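Local coordinates for probable polyketide synthase 1 (Dictyostelium discoideum, PDB 2H84), which is a hybrid type I/III polyketide synthase whose C-terminal chalcone-synthase-like domain, the part in this structure, makes acylpyrones in vitro by iterative polyketide extension and cyclization, at residues F55-R67 with N321-S333. Residues are numbered along the deposited sequence; the frame is centred on the assembly and turned at random.
Sequences FEQSQIKTRHLVR and NTWDVYHAYGNMS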
loop_
_atom_site.group_PDB
_atom_site.type_symbol
_atom_site.label_atom_id
_atom_site.label_comp_id
_atom_site.label_asym_id
_atom_site.label_seq_id
_atom_site.Cartn_x
_atom_site.Cartn_y
_atom_site.Cartn_z
ATOM N N PHE A 55 8.949 31.492 -3.405
ATOM C CA PHE A 55 10.171 30.798 -3.787
ATOM C C PHE A 55 11.342 31.341 -2.996
ATOM O O PHE A 55 12.071 30.591 -2.350
ATOM C CB PHE A 55 10.445 30.958 -5.284
ATOM C CG PHE A 55 9.745 29.941 -6.135
ATOM C CD1 PHE A 55 8.364 29.949 -6.251
ATOM C CD2 PHE A 55 10.464 28.921 -6.754
ATOM C CE1 PHE A 55 7.711 28.964 -6.984
ATOM C CE2 PHE A 55 9.818 27.931 -7.490
ATOM C CZ PHE A 55 8.442 27.947 -7.597
ATOM N N GLU A 56 11.514 32.656 -3.053
ATOM C CA GLU A 56 12.591 33.316 -2.336
ATOM C C GLU A 56 12.625 32.863 -0.880
ATOM O O GLU A 56 13.654 32.381 -0.403
ATOM C CB GLU A 56 12.414 34.833 -2.419
ATOM C CG GLU A 56 12.981 35.454 -3.689
ATOM C CD GLU A 56 12.222 36.700 -4.130
ATOM O OE1 GLU A 56 11.709 37.445 -3.258
ATOM O OE2 GLU A 56 12.146 36.943 -5.356
ATOM N N GLN A 57 11.501 32.996 -0.180
ATOM C CA GLN A 57 11.449 32.593 1.221
ATOM C C GLN A 57 11.365 31.094 1.461
ATOM O O GLN A 57 11.124 30.665 2.588
ATOM C CB GLN A 57 10.287 33.276 1.955
ATOM C CG GLN A 57 10.741 34.471 2.798
ATOM C CD GLN A 57 11.992 34.150 3.625
ATOM O OE1 GLN A 57 11.910 33.704 4.772
ATOM N NE2 GLN A 57 13.153 34.368 3.034
ATOM N N SER A 58 11.590 30.298 0.420
ATOM C CA SER A 58 11.519 28.840 0.539
ATOM C C SER A 58 12.787 28.226 1.121
ATOM O O SER A 58 12.744 27.139 1.700
ATOM C CB SER A 58 11.251 28.204 -0.830
ATOM O OG SER A 58 12.391 28.274 -1.665
ATOM N N GLN A 59 13.910 28.917 0.948
ATOM C CA GLN A 59 15.203 28.442 1.440
ATOM C C GLN A 59 15.704 27.179 0.748
ATOM O O GLN A 59 16.530 26.459 1.305
ATOM C CB GLN A 59 15.146 28.178 2.939
ATOM C CG GLN A 59 15.185 29.424 3.789
ATOM C CD GLN A 59 14.902 29.127 5.245
ATOM O OE1 GLN A 59 15.524 28.249 5.839
ATOM N NE2 GLN A 59 13.957 29.858 5.830
ATOM N N ILE A 60 15.199 26.901 -0.449
ATOM C CA ILE A 60 15.640 25.733 -1.195
ATOM C C ILE A 60 16.568 26.226 -2.292
ATOM O O ILE A 60 16.260 27.197 -2.981
ATOM C CB ILE A 60 14.456 24.983 -1.819
ATOM C CG1 ILE A 60 13.597 24.383 -0.706
ATOM C CG2 ILE A 60 14.961 23.906 -2.763
ATOM C CD1 ILE A 60 12.405 23.602 -1.193
ATOM N N LYS A 61 17.709 25.562 -2.445
ATOM C CA LYS A 61 18.690 25.961 -3.445
ATOM C C LYS A 61 18.505 25.241 -4.767
ATOM O O LYS A 61 18.591 25.857 -5.825
ATOM C CB LYS A 61 20.100 25.713 -2.912
ATOM C CG LYS A 61 21.134 26.679 -3.456
ATOM C CD LYS A 61 22.348 26.759 -2.540
ATOM C CE LYS A 61 23.202 27.955 -2.914
ATOM N NZ LYS A 61 24.484 28.004 -2.188
ATOM N N THR A 62 18.251 23.936 -4.701
ATOM C CA THR A 62 18.044 23.118 -5.897
ATOM C C THR A 62 17.028 21.997 -5.685
ATOM O O THR A 62 16.732 21.602 -4.554
ATOM C CB THR A 62 19.357 22.446 -6.376
ATOM O OG1 THR A 62 19.965 21.751 -5.278
ATOM C CG2 THR A 62 20.320 23.470 -6.926
ATOM N N ARG A 63 16.507 21.492 -6.802
ATOM C CA ARG A 63 15.544 20.401 -6.818
ATOM C C ARG A 63 15.734 19.609 -8.106
ATOM O O ARG A 63 16.177 20.156 -9.120
ATOM C CB ARG A 63 14.106 20.930 -6.769
ATOM C CG ARG A 63 13.604 21.287 -5.387
ATOM C CD ARG A 63 12.128 21.631 -5.428
ATOM N NE ARG A 63 11.871 22.868 -6.164
ATOM C CZ ARG A 63 10.701 23.181 -6.716
ATOM N NH1 ARG A 63 9.673 22.350 -6.623
ATOM N NH2 ARG A 63 10.553 24.327 -7.356
ATOM N N HIS A 64 15.417 18.317 -8.055
ATOM C CA HIS A 64 15.509 17.453 -9.229
ATOM C C HIS A 64 14.070 17.184 -9.667
ATOM O O HIS A 64 13.231 16.772 -8.864
ATOM C CB HIS A 64 16.231 16.159 -8.870
ATOM C CG HIS A 64 17.669 16.363 -8.518
ATOM N ND1 HIS A 64 18.691 16.188 -9.428
ATOM C CD2 HIS A 64 18.256 16.769 -7.368
ATOM C CE1 HIS A 64 19.843 16.479 -8.853
ATOM N NE2 HIS A 64 19.608 16.836 -7.604
ATOM N N LEU A 65 13.780 17.425 -10.937
ATOM C CA LEU A 65 12.418 17.256 -11.415
ATOM C C LEU A 65 12.302 16.506 -12.728
ATOM O O LEU A 65 13.014 16.809 -13.677
ATOM C CB LEU A 65 11.766 18.631 -11.586
ATOM C CG LEU A 65 11.931 19.655 -10.467
ATOM C CD1 LEU A 65 11.467 20.999 -10.966
ATOM C CD2 LEU A 65 11.154 19.233 -9.251
ATOM N N VAL A 66 11.390 15.538 -12.777
ATOM C CA VAL A 66 11.162 14.779 -13.993
ATOM C C VAL A 66 10.623 15.800 -14.990
ATOM O O VAL A 66 10.875 15.696 -16.188
ATOM C CB VAL A 66 10.130 13.649 -13.762
ATOM C CG1 VAL A 66 9.704 13.031 -15.088
ATOM C CG2 VAL A 66 10.731 12.581 -12.875
ATOM N N ARG A 67 9.883 16.789 -14.492
ATOM C CA ARG A 67 9.352 17.842 -15.353
ATOM C C ARG A 67 10.053 19.150 -15.021
ATOM O O ARG A 67 9.742 19.796 -14.031
ATOM C CB ARG A 67 7.844 18.019 -15.169
ATOM C CG ARG A 67 7.256 19.135 -16.040
ATOM C CD ARG A 67 5.739 19.118 -16.045
ATOM N NE ARG A 67 5.187 20.244 -16.793
ATOM C CZ ARG A 67 4.167 20.136 -17.639
ATOM N NH1 ARG A 67 3.602 18.957 -17.836
ATOM N NH2 ARG A 67 3.705 21.189 -18.296
ATOM N N ASN A 321 22.383 18.018 8.979
ATOM C CA ASN A 321 22.259 17.021 7.917
ATOM C C ASN A 321 20.941 17.086 7.154
ATOM O O ASN A 321 20.921 16.987 5.927
ATOM C CB ASN A 321 22.468 15.611 8.481
ATOM C CG ASN A 321 23.931 15.313 8.759
ATOM O OD1 ASN A 321 24.783 15.518 7.895
ATOM N ND2 ASN A 321 24.228 14.824 9.958
ATOM N N THR A 322 19.839 17.247 7.870
ATOM C CA THR A 322 18.542 17.327 7.217
ATOM C C THR A 322 18.395 18.637 6.432
ATOM O O THR A 322 17.714 18.678 5.405
ATOM C CB THR A 322 17.393 17.235 8.234
ATOM O OG1 THR A 322 17.563 18.229 9.243
ATOM C CG2 THR A 322 17.413 15.917 8.935
ATOM N N TRP A 323 19.025 19.714 6.900
ATOM C CA TRP A 323 18.928 20.982 6.177
ATOM C C TRP A 323 19.778 20.936 4.917
ATOM O O TRP A 323 19.537 21.695 3.991
ATOM C CB TRP A 323 19.366 22.159 7.053
ATOM C CG TRP A 323 18.309 22.702 7.969
ATOM C CD1 TRP A 323 18.130 22.398 9.295
ATOM C CD2 TRP A 323 17.246 23.599 7.621
ATOM N NE1 TRP A 323 17.017 23.041 9.786
ATOM C CE2 TRP A 323 16.453 23.780 8.778
ATOM C CE3 TRP A 323 16.880 24.257 6.440
ATOM C CZ2 TRP A 323 15.317 24.599 8.782
ATOM C CZ3 TRP A 323 15.751 25.069 6.449
ATOM C CH2 TRP A 323 14.982 25.228 7.608
ATOM N N ASP A 324 20.791 20.073 4.887
ATOM C CA ASP A 324 21.618 19.959 3.692
ATOM C C ASP A 324 20.726 19.318 2.634
ATOM O O ASP A 324 20.657 19.789 1.496
ATOM C CB ASP A 324 22.832 19.061 3.942
ATOM C CG ASP A 324 23.850 19.688 4.877
ATOM O OD1 ASP A 324 24.022 20.928 4.843
ATOM O OD2 ASP A 324 24.494 18.927 5.631
ATOM N N VAL A 325 20.040 18.245 3.033
ATOM C CA VAL A 325 19.133 17.526 2.145
ATOM C C VAL A 325 18.028 18.447 1.643
ATOM O O VAL A 325 17.752 18.502 0.447
ATOM C CB VAL A 325 18.474 16.351 2.863
ATOM C CG1 VAL A 325 17.477 15.677 1.947
ATOM C CG2 VAL A 325 19.529 15.376 3.319
ATOM N N TYR A 326 17.395 19.177 2.558
ATOM C CA TYR A 326 16.324 20.082 2.172
ATOM C C TYR A 326 16.798 21.179 1.220
ATOM O O TYR A 326 16.099 21.508 0.263
ATOM C CB TYR A 326 15.662 20.696 3.418
ATOM C CG TYR A 326 14.585 21.727 3.108
ATOM C CD1 TYR A 326 14.846 23.095 3.233
ATOM C CD2 TYR A 326 13.321 21.333 2.648
ATOM C CE1 TYR A 326 13.879 24.053 2.906
ATOM C CE2 TYR A 326 12.339 22.282 2.315
ATOM C CZ TYR A 326 12.625 23.643 2.446
ATOM O OH TYR A 326 11.670 24.581 2.117
ATOM N N HIS A 327 17.985 21.733 1.461
ATOM C CA HIS A 327 18.497 22.797 0.599
ATOM C C HIS A 327 18.761 22.338 -0.826
ATOM O O HIS A 327 18.531 23.089 -1.775
ATOM C CB HIS A 327 19.793 23.396 1.156
ATOM C CG HIS A 327 19.605 24.200 2.404
ATOM N ND1 HIS A 327 18.527 25.035 2.598
ATOM C CD2 HIS A 327 20.376 24.316 3.512
ATOM C CE1 HIS A 327 18.641 25.632 3.774
ATOM N NE2 HIS A 327 19.753 25.212 4.345
ATOM N N ALA A 328 19.228 21.098 -0.968
ATOM C CA ALA A 328 19.578 20.539 -2.272
ATOM C C ALA A 328 18.550 19.651 -2.974
ATOM O O ALA A 328 18.741 19.287 -4.134
ATOM C CB ALA A 328 20.888 19.786 -2.143
ATOM N N TYR A 329 17.466 19.295 -2.292
ATOM C CA TYR A 329 16.461 18.429 -2.901
ATOM C C TYR A 329 15.028 18.874 -2.661
ATOM O O TYR A 329 14.132 18.558 -3.454
ATOM C CB TYR A 329 16.608 16.998 -2.373
ATOM C CG TYR A 329 17.928 16.350 -2.693
ATOM C CD1 TYR A 329 18.216 15.922 -3.985
ATOM C CD2 TYR A 329 18.897 16.179 -1.706
ATOM C CE1 TYR A 329 19.435 15.341 -4.285
ATOM C CE2 TYR A 329 20.120 15.601 -1.995
ATOM C CZ TYR A 329 20.386 15.184 -3.287
ATOM O OH TYR A 329 21.605 14.625 -3.588
ATOM N N GLY A 330 14.808 19.588 -1.562
ATOM C CA GLY A 330 13.468 20.025 -1.229
ATOM C C GLY A 330 12.684 18.891 -0.592
ATOM O O GLY A 330 13.246 18.063 0.130
ATOM N N ASN A 331 11.385 18.841 -0.865
ATOM C CA ASN A 331 10.534 17.797 -0.307
ATOM C C ASN A 331 10.205 16.725 -1.352
ATOM O O ASN A 331 9.442 16.974 -2.264
ATOM C CB ASN A 331 9.242 18.408 0.218
ATOM C CG ASN A 331 8.343 17.381 0.848
ATOM O OD1 ASN A 331 7.232 17.687 1.265
ATOM N ND2 ASN A 331 8.820 16.144 0.924
ATOM N N MET A 332 10.778 15.534 -1.203
ATOM C CA MET A 332 10.544 14.443 -2.140
ATOM C C MET A 332 9.608 13.414 -1.525
ATOM O O MET A 332 9.751 12.205 -1.753
ATOM C CB MET A 332 11.857 13.767 -2.514
ATOM C CG MET A 332 12.894 14.684 -3.114
ATOM S SD MET A 332 14.516 13.959 -2.827
ATOM C CE MET A 332 15.161 13.782 -4.226
ATOM N N SER A 333 8.669 13.904 -0.718
ATOM C CA SER A 333 7.690 13.055 -0.042
ATOM C C SER A 333 8.420 11.945 0.729
ATOM O O SER A 333 9.506 12.149 1.296
ATOM C CB SER A 333 6.729 12.427 -1.062
ATOM O OG SER A 333 5.446 12.142 -0.520
#
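His327 O, in the last turns of helix 320-329, is gripped by two successive backbone amides. Lys61 N lies 2.7 Å from His327 O, in the carbonyl plane on a lone pair, and Thr62 N donates to the same oxygen with an N-H...O angle of 161°. The next carbonyl is held less regularly: Thr62 OG1 stands 3.0 Å from Ala328 O but approaches from above the carbonyl plane, off the lone pairs.

Two side chains of the helix return bonds to the loop after helix 45-56. His327 ND1 gives its N-H to Gln59 O at 2.8 Å, nearly in line with the C=O and close to the imidazole plane. Tyr326 OH donates to Ser58 O at 2.8 Å; with CG anti to the backbone N (chi1 176°), the ring extends to the loop, where it crosses Ile60 at about a right angle, with Ile60 CG1 3.4 Å from Tyr326 CZ. A phenylalanine in place of Tyr326 would probably keep much of the Ile60 contact but leave Ser58 O without this donor.

Farther along, His64 CD2 meets Tyr329 CD1 at 3.5 Å, a rim-to-rim pair with planes 28° apart. Gly330 is the first residue to leave helical backbone angles, with positive phi, which favours glycine. Arg63 itself reaches Phe206 O through NH1. The arrangement thus joins the N- and C-terminal family regions of the chalcone synthase-like, thiolase-fold domain, where a helix C-terminus offers the His327 and Ala328 carbonyls to a loop and the start of the short strand 62-63; Gly330 lies about 11 Å from the side chain of Cys157, the predicted active-site residue.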